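Local coordinates for protein acylneuraminate lyase (Mycoplasma synoviae, PDB 4N4P) that belongs to the dihydrodipicolinate synthetase family of enzymes, which are built on a TIM barrel, at residues 45-50 / 79-84; 191-196 / 208-213. One frame throughout, in Å; residues are numbered along the deposited sequence.

Contact 1: 45-50 / 79-84; sequences IYITGS and LIAQIG
Gln82 reaches across to the end of the neighbouring strand and meets Tyr46, Thr48 and Gly49. Gln82 CB lies 3.3 Å from Thr48 O, beside Tyr46 OH and Gly49 CA, oblique to the Tyr46 ring. CG is anti to the backbone N (chi1 -164°) and passes beside the phenol oxygen, with Gln82 CG 3.2 Å from Tyr46 OH. That hydroxyl is hydrogen-bonded to Tyr139 and Ser107. A bend at chi2 turns the amide back toward the loop. Gln82 NE2 donates to Thr48 O at 3.0 Å, with the acceptor in the amide plane. At the amide's other end, OE1 accepts from Gly84 N and Ile109 N, so both ends are held.

Strands 44-47 and 78-82 are parallel neighbours in the barrel, joined through helix 59-73 as a beta-alpha-beta unit. Ile80 N to Ile45 O, Ile47 N to Ile80 O and Gln82 N to Ile47 O are the backbone bonds. On the face carrying Tyr46 and Ile80, Ile80 CG2 meets the ring edge, 3.6 Å from Tyr46 CD1. On the other face, Ile47 CG1 packs on Ala81 CB at 3.8 Å. Beyond the strand, Thr48 OG1 donates to Gln82 O at 2.7 Å, in the carbonyl plane.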
loop_
_atom_site.group_PDB
_atom_site.type_symbol
_atom_site.label_atom_id
_atom_site.label_comp_id
_atom_site.label_asym_id
_atom_site.label_seq_id
_atom_site.Cartn_x
_atom_site.Cartn_y
_atom_site.Cartn_z
ATOM N N ILE A 45 24.294 5.296 24.060
ATOM C CA ILE A 45 23.254 6.297 23.788
ATOM C C ILE A 45 23.330 6.681 22.328
ATOM O O ILE A 45 24.432 6.884 21.786
ATOM C CB ILE A 45 23.429 7.580 24.667
ATOM C CG1 ILE A 45 23.435 7.204 26.140
ATOM C CG2 ILE A 45 22.276 8.575 24.421
ATOM C CD1 ILE A 45 23.946 8.325 27.069
ATOM N N TYR A 46 22.165 6.791 21.686
ATOM C CA TYR A 46 22.049 7.168 20.294
ATOM C C TYR A 46 21.408 8.550 20.276
ATOM O O TYR A 46 20.259 8.699 20.695
ATOM C CB TYR A 46 21.132 6.168 19.575
ATOM C CG TYR A 46 20.920 6.416 18.097
ATOM C CD1 TYR A 46 21.887 6.048 17.173
ATOM C CD2 TYR A 46 19.724 6.982 17.617
ATOM C CE1 TYR A 46 21.697 6.241 15.810
ATOM C CE2 TYR A 46 19.524 7.184 16.249
ATOM C CZ TYR A 46 20.524 6.818 15.351
ATOM O OH TYR A 46 20.393 6.980 13.997
ATOM N N ILE A 47 22.162 9.559 19.836
ATOM C CA ILE A 47 21.701 10.935 19.966
ATOM C C ILE A 47 21.278 11.555 18.658
ATOM O O ILE A 47 21.688 11.114 17.582
ATOM C CB ILE A 47 22.723 11.841 20.687
ATOM C CG1 ILE A 47 23.928 12.105 19.769
ATOM C CG2 ILE A 47 23.085 11.217 22.046
ATOM C CD1 ILE A 47 24.738 13.364 20.166
ATOM N N THR A 48 20.477 12.616 18.780
ATOM C CA THR A 48 19.975 13.425 17.667
ATOM C C THR A 48 19.383 12.638 16.496
ATOM O O THR A 48 19.578 12.987 15.335
ATOM C CB THR A 48 21.008 14.525 17.185
ATOM O OG1 THR A 48 22.259 13.914 16.813
ATOM C CG2 THR A 48 21.246 15.523 18.321
ATOM N N GLY A 49 18.630 11.595 16.826
ATOM C CA GLY A 49 17.895 10.852 15.816
ATOM C C GLY A 49 16.468 11.396 15.841
ATOM O O GLY A 49 16.217 12.442 16.447
ATOM N N SER A 50 15.543 10.691 15.176
ATOM C CA SER A 50 14.120 11.103 15.164
ATOM C C SER A 50 13.577 11.363 16.573
ATOM O O SER A 50 12.861 12.340 16.800
ATOM C CB SER A 50 13.266 10.029 14.479
ATOM O OG SER A 50 13.745 9.858 13.161
ATOM N N LEU A 79 28.774 5.891 22.460
ATOM C CA LEU A 79 27.964 6.984 21.896
ATOM C C LEU A 79 27.859 6.886 20.401
ATOM O O LEU A 79 28.845 6.682 19.721
ATOM C CB LEU A 79 28.555 8.350 22.266
ATOM C CG LEU A 79 28.597 8.747 23.753
ATOM C CD1 LEU A 79 29.243 10.108 23.930
ATOM C CD2 LEU A 79 27.202 8.726 24.397
ATOM N N ILE A 80 26.646 7.054 19.888
ATOM C CA ILE A 80 26.397 7.124 18.462
ATOM C C ILE A 80 25.605 8.386 18.197
ATOM O O ILE A 80 24.647 8.662 18.898
ATOM C CB ILE A 80 25.597 5.902 17.945
ATOM C CG1 ILE A 80 26.284 4.584 18.356
ATOM C CG2 ILE A 80 25.448 5.972 16.435
ATOM C CD1 ILE A 80 25.495 3.343 17.974
ATOM N N ALA A 81 26.028 9.168 17.202
ATOM C CA ALA A 81 25.318 10.390 16.822
ATOM C C ALA A 81 24.711 10.266 15.438
ATOM O O ALA A 81 25.418 10.000 14.475
ATOM C CB ALA A 81 26.294 11.607 16.825
ATOM N N GLN A 82 23.403 10.496 15.340
ATOM C CA GLN A 82 22.735 10.587 14.034
ATOM C C GLN A 82 22.975 12.012 13.549
ATOM O O GLN A 82 22.663 12.954 14.269
ATOM C CB GLN A 82 21.230 10.333 14.199
ATOM C CG GLN A 82 20.493 10.029 12.892
ATOM C CD GLN A 82 20.449 11.206 11.948
ATOM O OE1 GLN A 82 20.749 11.069 10.772
ATOM N NE2 GLN A 82 20.047 12.371 12.455
ATOM N N ILE A 83 23.572 12.175 12.364
ATOM C CA ILE A 83 24.079 13.489 11.958
ATOM C C ILE A 83 23.570 13.889 10.581
ATOM O O ILE A 83 23.963 14.923 10.040
ATOM C CB ILE A 83 25.632 13.506 11.970
ATOM C CG1 ILE A 83 26.175 12.438 11.018
ATOM C CG2 ILE A 83 26.158 13.316 13.417
ATOM C CD1 ILE A 83 27.503 12.843 10.393
ATOM N N GLY A 84 22.694 13.063 10.026
ATOM C CA GLY A 84 22.176 13.276 8.692
ATOM C C GLY A 84 21.071 14.314 8.591
ATOM O O GLY A 84 20.356 14.572 9.550
#

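Contact 2: 191-196 / 208-213; sequences AWDEAL and IGSTYN
Asp193 meets Thr211 and Tyr212 and has the most surface buried here. Its carboxylate points at the turn that follows strand 206-209. One oxygen, OD2, takes two bonds from the same residue. Thr211 OG1 donates to Asp193 OD2 at 2.5 Å, and OD2 receives it on its anti lone pair. Thr211 N donates to Asp193 OD2 at 3.0 Å and comes in nearly along the C-O axis. The threonine hydroxyl sits between its own backbone N and carbonyl carbon (chi1 68°), which lets hydroxyl and amide converge on one oxygen. The other oxygen is bridged by water 1. This water donates to Asp193 OD1 at 2.7 Å and accepts from Ser210 N at 2.9 Å. The carboxylate therefore gathers two successive backbone N-H groups, one directly and one through water. Gly209 CA lies in front of the two carboxylate oxygens, 3.4 Å from Asp193 OD2.

Tyr212 has the next largest buried surface. Asp193 OD2 stands over one face of its ring, 3.9 Å above the plane and offset toward the rim. The phenol oxygen reaches back to the other segment, with Tyr212 OH 3.5 Å from Asp193 CA. Leu196 CD1 approaches the ring obliquely.

Just past strand 187-190, Ala191 CA makes a CA-H...O contact with Ile208 O at 3.1 Å. The contact thus joins the loop between strand 187-190 and helix 196-201 to the turn between strand 206-209 and helix 212-227. Helix 231-248 packs alongside, where Tyr241 is hydrogen-bonded to Thr211 OG1, and strand 9-12 touches Ile208 and Tyr212.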
loop_
_atom_site.group_PDB
_atom_site.type_symbol
_atom_site.label_atom_id
_atom_site.label_comp_id
_atom_site.label_asym_id
_atom_site.label_seq_id
_atom_site.Cartn_x
_atom_site.Cartn_y
_atom_site.Cartn_z
ATOM N N ALA A 191 16.428 -1.778 15.461
ATOM C CA ALA A 191 15.742 -0.573 15.915
ATOM C C ALA A 191 14.219 -0.706 15.881
ATOM O O ALA A 191 13.503 0.281 15.736
ATOM C CB ALA A 191 16.213 0.656 15.136
ATOM N N TRP A 192 13.712 -1.915 16.055
ATOM C CA TRP A 192 12.263 -2.086 16.185
ATOM C C TRP A 192 11.956 -2.699 17.554
ATOM O O TRP A 192 12.035 -3.903 17.744
ATOM C CB TRP A 192 11.673 -2.887 15.014
ATOM C CG TRP A 192 10.150 -3.053 15.105
ATOM C CD1 TRP A 192 9.264 -2.225 15.731
ATOM C CD2 TRP A 192 9.375 -4.118 14.542
ATOM N NE1 TRP A 192 7.961 -2.713 15.591
ATOM C CE2 TRP A 192 8.007 -3.862 14.853
ATOM C CE3 TRP A 192 9.694 -5.249 13.789
ATOM C CZ2 TRP A 192 6.978 -4.706 14.443
ATOM C CZ3 TRP A 192 8.665 -6.097 13.391
ATOM C CH2 TRP A 192 7.328 -5.820 13.724
ATOM N N ASP A 193 11.658 -1.812 18.515
ATOM C CA ASP A 193 11.573 -2.163 19.923
ATOM C C ASP A 193 10.586 -3.305 20.166
ATOM O O ASP A 193 10.829 -4.198 21.000
ATOM C CB ASP A 193 11.113 -0.942 20.757
ATOM C CG ASP A 193 11.973 0.310 20.523
ATOM O OD1 ASP A 193 12.415 0.517 19.385
ATOM O OD2 ASP A 193 12.181 1.093 21.478
ATOM N N GLU A 194 9.468 -3.271 19.445
ATOM C CA GLU A 194 8.433 -4.296 19.646
ATOM C C GLU A 194 8.828 -5.699 19.157
ATOM O O GLU A 194 8.078 -6.662 19.313
ATOM C CB GLU A 194 7.148 -3.853 18.964
ATOM C CG GLU A 194 6.595 -2.571 19.549
ATOM C CD GLU A 194 5.628 -1.854 18.599
ATOM O OE1 GLU A 194 5.760 -2.000 17.351
ATOM O OE2 GLU A 194 4.722 -1.154 19.115
ATOM N N ALA A 195 10.004 -5.813 18.566
ATOM C CA ALA A 195 10.419 -7.103 18.029
ATOM C C ALA A 195 11.779 -7.505 18.538
ATOM O O ALA A 195 12.493 -8.277 17.884
ATOM C CB ALA A 195 10.409 -7.064 16.510
ATOM N N LEU A 196 12.133 -6.982 19.714
ATOM C CA LEU A 196 13.454 -7.203 20.302
ATOM C C LEU A 196 13.866 -8.677 20.271
ATOM O O LEU A 196 14.967 -9.031 19.782
ATOM C CB LEU A 196 13.480 -6.658 21.747
ATOM C CG LEU A 196 14.886 -6.381 22.322
ATOM C CD1 LEU A 196 14.804 -5.423 23.520
ATOM C CD2 LEU A 196 15.607 -7.636 22.763
ATOM N N ILE A 208 18.727 -0.201 19.172
ATOM C CA ILE A 208 18.526 1.232 19.328
ATOM C C ILE A 208 17.021 1.480 19.381
ATOM O O ILE A 208 16.282 0.978 18.539
ATOM C CB ILE A 208 19.135 2.046 18.183
ATOM C CG1 ILE A 208 20.671 1.869 18.148
ATOM C CG2 ILE A 208 18.791 3.506 18.342
ATOM C CD1 ILE A 208 21.306 2.367 16.861
ATOM N N GLY A 209 16.560 2.237 20.355
ATOM C CA GLY A 209 15.111 2.468 20.410
ATOM C C GLY A 209 14.681 3.543 21.375
ATOM O O GLY A 209 15.316 3.767 22.393
ATOM N N SER A 210 13.580 4.205 21.018
ATOM C CA SER A 210 13.018 5.270 21.835
ATOM C C SER A 210 12.585 4.730 23.202
ATOM O O SER A 210 12.700 5.420 24.215
ATOM C CB SER A 210 11.789 5.850 21.119
ATOM O OG SER A 210 10.783 4.848 20.939
ATOM N N THR A 211 12.056 3.509 23.223
ATOM C CA THR A 211 11.398 3.012 24.450
ATOM C C THR A 211 12.394 2.628 25.551
ATOM O O THR A 211 12.019 2.514 26.719
ATOM C CB THR A 211 10.422 1.828 24.176
ATOM O OG1 THR A 211 11.172 0.681 23.775
ATOM C CG2 THR A 211 9.407 2.193 23.084
ATOM N N TYR A 212 13.666 2.468 25.194
ATOM C CA TYR A 212 14.680 2.103 26.190
ATOM C C TYR A 212 15.083 3.309 27.027
ATOM O O TYR A 212 15.798 3.152 28.012
ATOM C CB TYR A 212 15.936 1.474 25.549
ATOM C CG TYR A 212 15.605 0.419 24.512
ATOM C CD1 TYR A 212 14.684 -0.605 24.803
ATOM C CD2 TYR A 212 16.192 0.451 23.242
ATOM C CE1 TYR A 212 14.352 -1.588 23.842
ATOM C CE2 TYR A 212 15.867 -0.520 22.269
ATOM C CZ TYR A 212 14.936 -1.523 22.580
ATOM O OH TYR A 212 14.611 -2.473 21.631
ATOM N N ASN A 213 14.631 4.504 26.636
ATOM C CA ASN A 213 14.860 5.700 27.456
ATOM C C ASN A 213 14.359 5.525 28.894
ATOM O O ASN A 213 14.956 6.067 29.827
ATOM C CB ASN A 213 14.192 6.957 26.856
ATOM C CG ASN A 213 15.009 7.607 25.737
ATOM O OD1 ASN A 213 14.677 7.490 24.532
ATOM N ND2 ASN A 213 16.036 8.338 26.122
HETATM O O HOH W 1 12.335 3.157 18.649
#

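From the N terminus, strand 9-12 and helix 26-39 come before either contact. Contact 1 then closes a loop through helix 59-73, joining strands 44-47 and 78-82. Four further strands follow before contact 2 opens. Contact 2 closes a shorter loop through helix 196-201, between the ends of strands 187-190 and 206-209. The two loops run in series and neither nest nor cross. Strand 9-12 lies between 44-47 and 206-209 and completes the round of the barrel. The contact centres are about 14 Å apart. The two contacts nevertheless touch inside the barrel, where Tyr46 CG packs on Ile208 CG2 at 3.6 Å.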